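Local coordinates for protein peroxisomal acyl-CoA oxidase 1A (Solanum lycopersicum, PDB 2FON) that probably oxidises fatty acyl-CoA esters in peroxisomal beta-oxidation, using FAD as its cofactor, at residues B[124-129]-B[143-148]. Numbering follows the deposited sequence.
Sequences MFIPAI and PLAYKM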
# COMPACT_ATOMS: atom_id res chain seq x y z
N MET B 124 -2.00 -26.16 7.88
CA MET B 124 -2.37 -25.93 9.29
C MET B 124 -3.11 -27.11 9.95
O MET B 124 -2.82 -27.44 11.10
CB MET B 124 -3.21 -24.67 9.45
CG MET B 124 -2.50 -23.34 9.18
SD MET B 124 -1.41 -22.68 10.50
CE MET B 124 -2.56 -21.95 11.67
N PHE B 125 -4.05 -27.74 9.23
CA PHE B 125 -4.88 -28.82 9.76
C PHE B 125 -4.02 -30.03 10.08
O PHE B 125 -4.08 -30.55 11.18
CB PHE B 125 -5.99 -29.17 8.76
CG PHE B 125 -6.83 -30.38 9.13
CD1 PHE B 125 -7.86 -30.27 10.08
CD2 PHE B 125 -6.64 -31.61 8.49
CE1 PHE B 125 -8.68 -31.36 10.40
CE2 PHE B 125 -7.44 -32.72 8.82
CZ PHE B 125 -8.47 -32.59 9.78
N ILE B 126 -3.21 -30.49 9.15
CA ILE B 126 -2.32 -31.57 9.47
C ILE B 126 -1.30 -31.17 10.55
O ILE B 126 -1.15 -31.90 11.53
CB ILE B 126 -1.63 -32.05 8.26
CG1 ILE B 126 -2.68 -32.65 7.32
CG2 ILE B 126 -0.49 -33.02 8.67
CD1 ILE B 126 -2.13 -33.62 6.26
N PRO B 127 -0.56 -30.06 10.36
CA PRO B 127 0.37 -29.71 11.47
C PRO B 127 -0.24 -29.61 12.88
O PRO B 127 0.42 -29.94 13.86
CB PRO B 127 1.03 -28.41 11.01
CG PRO B 127 1.01 -28.56 9.49
CD PRO B 127 -0.34 -29.19 9.19
N ALA B 128 -1.50 -29.25 12.97
CA ALA B 128 -2.14 -29.19 14.29
C ALA B 128 -2.36 -30.57 14.89
O ALA B 128 -2.16 -30.78 16.10
CB ALA B 128 -3.45 -28.38 14.27
N ILE B 129 -2.78 -31.51 14.07
CA ILE B 129 -2.95 -32.85 14.58
C ILE B 129 -1.61 -33.47 15.00
O ILE B 129 -1.48 -33.97 16.13
CB ILE B 129 -3.73 -33.71 13.59
CG1 ILE B 129 -5.12 -33.07 13.40
CG2 ILE B 129 -3.84 -35.13 14.12
CD1 ILE B 129 -5.99 -33.69 12.32
N PRO B 143 -3.70 -40.73 8.45
CA PRO B 143 -3.82 -41.43 7.17
C PRO B 143 -5.00 -40.85 6.36
O PRO B 143 -4.87 -40.63 5.14
CB PRO B 143 -4.03 -42.90 7.57
CG PRO B 143 -3.39 -43.02 8.88
CD PRO B 143 -3.77 -41.70 9.57
N LEU B 144 -6.12 -40.54 7.03
CA LEU B 144 -7.26 -39.96 6.33
C LEU B 144 -6.92 -38.65 5.62
O LEU B 144 -7.15 -38.50 4.42
CB LEU B 144 -8.41 -39.72 7.33
CG LEU B 144 -9.08 -40.96 7.97
CD1 LEU B 144 -10.23 -40.57 8.88
CD2 LEU B 144 -9.52 -42.03 6.90
N ALA B 145 -6.35 -37.69 6.35
CA ALA B 145 -5.91 -36.41 5.79
C ALA B 145 -4.83 -36.54 4.70
O ALA B 145 -4.85 -35.75 3.77
CB ALA B 145 -5.42 -35.51 6.90
N TYR B 146 -3.90 -37.50 4.84
CA TYR B 146 -2.84 -37.71 3.84
C TYR B 146 -3.35 -38.12 2.49
O TYR B 146 -2.80 -37.71 1.46
CB TYR B 146 -1.75 -38.68 4.29
CG TYR B 146 -0.81 -38.12 5.31
CD1 TYR B 146 -0.10 -38.95 6.19
CD2 TYR B 146 -0.66 -36.77 5.43
CE1 TYR B 146 0.76 -38.41 7.17
CE2 TYR B 146 0.18 -36.21 6.37
CZ TYR B 146 0.89 -37.02 7.25
OH TYR B 146 1.72 -36.37 8.16
N LYS B 147 -4.43 -38.91 2.48
CA LYS B 147 -5.10 -39.29 1.22
C LYS B 147 -6.29 -38.41 0.93
O LYS B 147 -7.02 -38.67 -0.02
CB LYS B 147 -5.56 -40.74 1.22
CG LYS B 147 -4.45 -41.71 1.33
CD LYS B 147 -5.01 -43.04 1.72
CE LYS B 147 -4.21 -43.67 2.85
NZ LYS B 147 -4.81 -45.04 3.10
N MET B 148 -6.53 -37.41 1.75
CA MET B 148 -7.64 -36.53 1.50
C MET B 148 -8.93 -37.27 1.41
O MET B 148 -9.75 -36.92 0.59
CB MET B 148 -7.47 -35.75 0.18
CG MET B 148 -6.22 -34.87 0.14
SD MET B 148 -6.27 -33.53 -1.06
CE MET B 148 -7.40 -32.50 -0.15
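I126 lays its CD1 methyl obliquely against the Y146 ring, 3.5 Å from CE2, while the same methyl also reaches the CB of A145 at 3.8 Å. Both branches of the isoleucine are engaged: CG1, beside the backbone N and anti to the carbonyl carbon (chi1 -65°), carries CD1 into the angle between A145 and the tyrosine, and CG2 lies 4.0 Å from the Y146 OH. In F125, CG is anti to the backbone N (chi1 174°), which swings the ring forward until CE2 stands 3.9 Å from the CB of A145; the alanine methyl thus sits at the ring edge, near its plane, and I129 CD1 lies over the rim of one face. Replacing I126 by an alanine would probably deprive the Y146 ring of the CD1 and CG2 methyls that meet it and open a gap beside A145. Helices 118-132 and 135-146 form a helical hairpin, joined here by I126 and F125 against A145 and Y146; the CA atoms of I126 and A145, 7.1 Å apart, are the nearest between the two segments. M148 ends the second helix in a Schellman motif, and H121 NE2 hydrogen-bonds to A145 O. F125 also packs on V206 of strand 204-213, near FAD-binding Y154. Between the two segments, cohesion therefore rests on apolar contact, without directional polar bonds.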